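Glutamate--tRNA ligase, cytoplasmic (Saccharomyces cerevisiae, PDB 2HRA) attaches glutamate to tRNA(Glu) by way of Glu-AMP and pairs with the cofactor ARC1, this chain being its N-terminal GST-fold heteromerisation domain. Local coordinates at residues 32-37 against 181-185; 119-124 against 161-167. One frame throughout, in Å; residues are numbered along the deposited sequence.

Contact 1: 32-37 against 181-185; sequences VAYAEL and HDFLS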
loop_
_atom_site.group_PDB
_atom_site.type_symbol
_atom_site.label_atom_id
_atom_site.label_comp_id
_atom_site.label_asym_id
_atom_site.label_seq_id
_atom_site.Cartn_x
_atom_site.Cartn_y
_atom_site.Cartn_z
ATOM N N VAL A 32 4.509 -1.892 7.979
ATOM C CA VAL A 32 5.295 -1.754 6.748
ATOM C C VAL A 32 4.568 -0.907 5.704
ATOM O O VAL A 32 3.343 -1.037 5.522
ATOM C CB VAL A 32 5.641 -3.174 6.198
ATOM C CG1 VAL A 32 6.333 -3.095 4.810
ATOM C CG2 VAL A 32 6.512 -3.934 7.212
ATOM N N ALA A 33 5.328 -0.043 5.031
ATOM C CA ALA A 33 4.805 0.929 4.083
ATOM C C ALA A 33 4.462 0.304 2.730
ATOM O O ALA A 33 4.976 0.704 1.679
ATOM C CB ALA A 33 5.795 2.071 3.912
ATOM N N TYR A 34 3.568 -0.679 2.743
ATOM C CA TYR A 34 3.213 -1.386 1.509
ATOM C C TYR A 34 2.566 -0.444 0.514
ATOM O O TYR A 34 2.855 -0.498 -0.673
ATOM C CB TYR A 34 2.325 -2.627 1.784
ATOM C CG TYR A 34 3.087 -3.795 2.360
ATOM C CD1 TYR A 34 2.901 -4.186 3.689
ATOM C CD2 TYR A 34 4.044 -4.465 1.621
ATOM C CE1 TYR A 34 3.602 -5.228 4.219
ATOM C CE2 TYR A 34 4.768 -5.541 2.177
ATOM C CZ TYR A 34 4.545 -5.898 3.459
ATOM O OH TYR A 34 5.251 -6.943 4.043
ATOM N N ALA A 35 1.691 0.427 0.978
ATOM C CA ALA A 35 0.961 1.295 0.074
ATOM C C ALA A 35 1.910 2.158 -0.751
ATOM O O ALA A 35 1.736 2.315 -1.957
ATOM C CB ALA A 35 0.006 2.165 0.838
ATOM N N GLU A 36 2.908 2.697 -0.052
ATOM C CA GLU A 36 3.939 3.563 -0.579
ATOM C C GLU A 36 4.777 2.794 -1.546
ATOM O O GLU A 36 5.038 3.270 -2.647
ATOM C CB GLU A 36 4.825 4.105 0.555
ATOM C CG GLU A 36 4.136 5.129 1.482
ATOM C CD GLU A 36 3.268 4.481 2.618
ATOM O OE1 GLU A 36 3.110 3.255 2.664
ATOM O OE2 GLU A 36 2.751 5.224 3.483
ATOM N N LEU A 37 5.202 1.600 -1.158
ATOM C CA LEU A 37 5.978 0.756 -2.052
ATOM C C LEU A 37 5.214 0.391 -3.323
ATOM O O LEU A 37 5.802 0.392 -4.404
ATOM C CB LEU A 37 6.468 -0.511 -1.345
ATOM C CG LEU A 37 7.202 -1.590 -2.168
ATOM C CD1 LEU A 37 8.580 -1.179 -2.661
ATOM C CD2 LEU A 37 7.317 -2.838 -1.290
ATOM N N HIS A 181 5.708 -7.766 -1.111
ATOM C CA HIS A 181 6.293 -8.389 0.076
ATOM C C HIS A 181 7.562 -9.184 -0.259
ATOM O O HIS A 181 8.608 -8.957 0.335
ATOM C CB HIS A 181 5.288 -9.289 0.787
ATOM C CG HIS A 181 5.932 -10.250 1.731
ATOM N ND1 HIS A 181 6.355 -9.882 2.988
ATOM C CD2 HIS A 181 6.276 -11.550 1.583
ATOM C CE1 HIS A 181 6.911 -10.923 3.585
ATOM N NE2 HIS A 181 6.879 -11.948 2.751
ATOM N N ASP A 182 7.463 -10.125 -1.194
ATOM C CA ASP A 182 8.641 -10.880 -1.668
ATOM C C ASP A 182 9.778 -9.979 -2.173
ATOM O O ASP A 182 10.939 -10.227 -1.871
ATOM C CB ASP A 182 8.250 -11.869 -2.768
ATOM C CG ASP A 182 7.454 -13.052 -2.233
ATOM O OD1 ASP A 182 6.998 -13.874 -3.064
ATOM O OD2 ASP A 182 7.312 -13.169 -0.991
ATOM N N PHE A 183 9.440 -8.932 -2.923
ATOM C CA PHE A 183 10.432 -7.952 -3.332
ATOM C C PHE A 183 11.137 -7.341 -2.138
ATOM O O PHE A 183 12.353 -7.206 -2.108
ATOM C CB PHE A 183 9.816 -6.809 -4.137
ATOM C CG PHE A 183 10.756 -5.640 -4.301
ATOM C CD1 PHE A 183 11.764 -5.674 -5.260
ATOM C CD2 PHE A 183 10.681 -4.548 -3.461
ATOM C CE1 PHE A 183 12.652 -4.621 -5.383
ATOM C CE2 PHE A 183 11.581 -3.489 -3.592
ATOM C CZ PHE A 183 12.552 -3.528 -4.550
ATOM N N LEU A 184 10.363 -6.941 -1.153
ATOM C CA LEU A 184 10.928 -6.310 0.023
ATOM C C LEU A 184 11.811 -7.277 0.817
ATOM O O LEU A 184 12.919 -6.930 1.234
ATOM C CB LEU A 184 9.795 -5.730 0.878
ATOM C CG LEU A 184 10.199 -4.873 2.057
ATOM C CD1 LEU A 184 11.225 -3.829 1.673
ATOM C CD2 LEU A 184 8.921 -4.247 2.650
ATOM N N SER A 185 11.339 -8.500 0.990
ATOM C CA SER A 185 12.058 -9.479 1.798
ATOM C C SER A 185 13.314 -10.065 1.134
ATOM O O SER A 185 14.301 -10.363 1.829
ATOM C CB SER A 185 11.096 -10.578 2.279
ATOM O OG SER A 185 11.010 -11.666 1.377
#
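V32 and L184 meet tip to tip, methyl CG1 of V32 standing 3.6 Å from CD2 of L184. Beside them Y34 and H181 run side by side in the same direction, and their polar ends join in a weak hydrogen bond of 3.3 Å between Y34 OH and H181 ND1, in which either atom could be the donor. The hydroxyl lies in the imidazole plane, at the ring edge. Nearer the backbone of helix 180-195, H181 CA lies at the edge of the Y34 ring, near its plane, 3.9 Å from CE2. With a phenylalanine in place of Y34 the ring could still pack, but H181 ND1 would probably be left without this hydroxyl and the imidazole freer to turn. Further along, L37 CD1 reaches the F183 ring at CE2, 3.9 Å away. Behind these contacts, CG1 of V32 is turned anti to the backbone N (chi1 174°), which lays that methyl over one face of the Y34 ring, toward its rim, as well as against L184. Just ahead of helix 34-46, A33 centres an inverse gamma turn and occupies the N-cap position. The contact joins the first helix of the thioredoxin-like half to helix 180-195: L37 and L184 both rest on I25 of strand 21-26, L184 also on L55 of strand 51-56, while Y34 and H181 touch R147 of helix 137-148.

Contact 2: 119-124 against 161-167; sequences LDSQLN and DVNVSRW
In the helical C-terminal half of the GST fold, D120, in the last turn of helix 109-122, and L123, just after it, meet the first turns of helix 162-172; 161-167 lies inside the ARC1-interacting region 159-175, and N124 begins the other, 124-133. The D120 carboxylate faces the amino end of that helix. OD1 lies 3.1 Å from V164 N and 2.9 Å from N163 N, the second bond weak, but the position of OD1 is doubtful because it clashes with D161. A water bridges D120 OD2 (2.6 Å) to V162 N. D161 OD1 approaches D120 OD2 to 4.0 Å; the helix amino end may offset part of this repulsion. N163 crosses D120 at about a right angle and gives ND2 to D120 O (3.1 Å), standing well above the carbonyl plane; a weak bond links the same ND2 to N124 OD1. Apolar contacts lie deeper: V164 CG2 packs on L119 CG, and L119 and W167 also rest on L146 of helix 137-148. W167 NE1 is hydrogen-bonded to OD2 of D139, on that helix. With CG set opposite its carbonyl carbon (chi1 -72°), L123 brings CD1 over one face of the indole, a CH-pi contact 3.9 Å from the centroid of the W167 five-membered ring.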
loop_
_atom_site.group_PDB
_atom_site.type_symbol
_atom_site.label_atom_id
_atom_site.label_comp_id
_atom_site.label_asym_id
_atom_site.label_seq_id
_atom_site.Cartn_x
_atom_site.Cartn_y
_atom_site.Cartn_z
ATOM N N LEU A 119 -15.867 -0.741 3.491
ATOM C CA LEU A 119 -15.186 -1.083 2.238
ATOM C C LEU A 119 -15.928 -2.209 1.475
ATOM O O LEU A 119 -16.079 -2.182 0.241
ATOM C CB LEU A 119 -13.747 -1.508 2.546
ATOM C CG LEU A 119 -12.785 -1.867 1.395
ATOM C CD1 LEU A 119 -12.678 -0.699 0.335
ATOM C CD2 LEU A 119 -11.396 -2.292 1.926
ATOM N N ASP A 120 -16.377 -3.215 2.217
ATOM C CA ASP A 120 -17.175 -4.316 1.620
ATOM C C ASP A 120 -18.442 -3.799 0.919
ATOM O O ASP A 120 -18.753 -4.213 -0.227
ATOM C CB ASP A 120 -17.520 -5.343 2.679
ATOM C CG ASP A 120 -17.986 -6.693 2.098
ATOM O OD1 ASP A 120 -17.148 -7.438 1.556
ATOM O OD2 ASP A 120 -19.185 -7.039 2.243
ATOM N N SER A 121 -19.153 -2.879 1.574
ATOM C CA SER A 121 -20.389 -2.342 1.011
ATOM C C SER A 121 -20.054 -1.538 -0.235
ATOM O O SER A 121 -20.756 -1.607 -1.224
ATOM C CB SER A 121 -21.156 -1.463 2.025
ATOM O OG SER A 121 -21.667 -2.215 3.119
ATOM N N GLN A 122 -18.964 -0.780 -0.154
ATOM C CA GLN A 122 -18.458 -0.012 -1.288
ATOM C C GLN A 122 -18.141 -0.899 -2.509
ATOM O O GLN A 122 -18.386 -0.514 -3.649
ATOM C CB GLN A 122 -17.219 0.766 -0.856
ATOM C CG GLN A 122 -16.671 1.698 -1.960
ATOM C CD GLN A 122 -17.606 2.846 -2.342
ATOM O OE1 GLN A 122 -18.513 3.206 -1.605
ATOM N NE2 GLN A 122 -17.351 3.450 -3.509
ATOM N N LEU A 123 -17.624 -2.099 -2.259
ATOM C CA LEU A 123 -17.211 -2.990 -3.318
ATOM C C LEU A 123 -18.335 -3.925 -3.781
ATOM O O LEU A 123 -18.101 -4.837 -4.586
ATOM C CB LEU A 123 -16.005 -3.810 -2.862
ATOM C CG LEU A 123 -14.732 -2.989 -2.772
ATOM C CD1 LEU A 123 -13.677 -3.785 -2.056
ATOM C CD2 LEU A 123 -14.254 -2.565 -4.211
ATOM N N ASN A 124 -19.544 -3.713 -3.276
ATOM C CA ASN A 124 -20.630 -4.612 -3.617
ATOM C C ASN A 124 -20.901 -4.612 -5.113
ATOM O O ASN A 124 -21.044 -5.683 -5.715
ATOM C CB ASN A 124 -21.894 -4.307 -2.834
ATOM C CG ASN A 124 -22.950 -5.380 -3.018
ATOM O OD1 ASN A 124 -22.753 -6.532 -2.627
ATOM N ND2 ASN A 124 -24.089 -4.997 -3.590
ATOM N N ASP A 161 -17.063 -10.624 4.522
ATOM C CA ASP A 161 -16.746 -9.474 3.672
ATOM C C ASP A 161 -16.183 -9.979 2.377
ATOM O O ASP A 161 -14.982 -9.872 2.125
ATOM C CB ASP A 161 -15.716 -8.576 4.370
ATOM C CG ASP A 161 -16.251 -7.955 5.648
ATOM O OD1 ASP A 161 -17.471 -7.695 5.755
ATOM O OD2 ASP A 161 -15.458 -7.681 6.573
ATOM N N VAL A 162 -17.055 -10.570 1.559
ATOM C CA VAL A 162 -16.617 -11.384 0.448
ATOM C C VAL A 162 -16.224 -10.470 -0.693
ATOM O O VAL A 162 -15.413 -10.842 -1.523
ATOM C CB VAL A 162 -17.655 -12.412 -0.032
ATOM C CG1 VAL A 162 -17.940 -13.444 1.082
ATOM C CG2 VAL A 162 -18.932 -11.768 -0.429
ATOM N N ASN A 163 -16.755 -9.266 -0.693
ATOM C CA ASN A 163 -16.364 -8.296 -1.707
ATOM C C ASN A 163 -14.938 -7.839 -1.462
ATOM O O ASN A 163 -14.132 -7.761 -2.393
ATOM C CB ASN A 163 -17.317 -7.131 -1.688
ATOM C CG ASN A 163 -18.745 -7.572 -1.900
ATOM O OD1 ASN A 163 -19.022 -8.404 -2.776
ATOM N ND2 ASN A 163 -19.650 -7.019 -1.129
ATOM N N VAL A 164 -14.595 -7.613 -0.202
ATOM C CA VAL A 164 -13.207 -7.287 0.166
ATOM C C VAL A 164 -12.297 -8.459 -0.198
ATOM O O VAL A 164 -11.236 -8.300 -0.776
ATOM C CB VAL A 164 -13.079 -6.966 1.696
ATOM C CG1 VAL A 164 -11.590 -6.814 2.094
ATOM C CG2 VAL A 164 -13.863 -5.671 2.031
ATOM N N SER A 165 -12.731 -9.656 0.154
ATOM C CA SER A 165 -11.948 -10.848 -0.140
ATOM C C SER A 165 -11.612 -10.953 -1.629
ATOM O O SER A 165 -10.464 -11.177 -2.011
ATOM C CB SER A 165 -12.734 -12.081 0.301
ATOM O OG SER A 165 -11.934 -13.223 0.178
ATOM N N ARG A 166 -12.626 -10.784 -2.460
ATOM C CA ARG A 166 -12.470 -10.962 -3.897
ATOM C C ARG A 166 -11.649 -9.834 -4.511
ATOM O O ARG A 166 -10.768 -10.071 -5.343
ATOM C CB ARG A 166 -13.841 -11.075 -4.537
ATOM C CG ARG A 166 -14.517 -12.401 -4.207
ATOM C CD ARG A 166 -15.925 -12.493 -4.733
ATOM N NE ARG A 166 -16.517 -13.802 -4.437
ATOM C CZ ARG A 166 -17.819 -14.033 -4.259
ATOM N NH1 ARG A 166 -18.695 -13.046 -4.341
ATOM N NH2 ARG A 166 -18.244 -15.262 -3.993
ATOM N N TRP A 167 -11.893 -8.615 -4.057
ATOM C CA TRP A 167 -11.070 -7.466 -4.463
ATOM C C TRP A 167 -9.592 -7.619 -4.055
ATOM O O TRP A 167 -8.716 -7.262 -4.825
ATOM C CB TRP A 167 -11.680 -6.190 -3.889
ATOM C CG TRP A 167 -10.824 -4.979 -3.818
ATOM C CD1 TRP A 167 -10.717 -3.999 -4.749
ATOM C CD2 TRP A 167 -10.014 -4.569 -2.703
ATOM N NE1 TRP A 167 -9.883 -3.007 -4.286
ATOM C CE2 TRP A 167 -9.431 -3.340 -3.041
ATOM C CE3 TRP A 167 -9.762 -5.109 -1.435
ATOM C CZ2 TRP A 167 -8.570 -2.647 -2.179
ATOM C CZ3 TRP A 167 -8.889 -4.416 -0.564
ATOM C CH2 TRP A 167 -8.306 -3.219 -0.945
HETATM O O HOH W 1 -20.078 -9.358 1.382
#

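In the fold
The two contacts lie in different parts of the GST fold, their centres about 23 Å apart and their nearest atoms about 10 Å apart. Contact 1, about 8 Å from the centre of the chain, ties the thioredoxin-like half to the last helix and is mostly apolar, with one weak bond at its edge. Contact 2 sits farther out, about 17 Å from that centre, yet more of its residues are buried; it joins two helices of the C-terminal half through carboxylate, amide and water as well as leucine and tryptophan. They share no helix, but residues of both touch helix 137-148. ARC1 regions reach contact 2 alone.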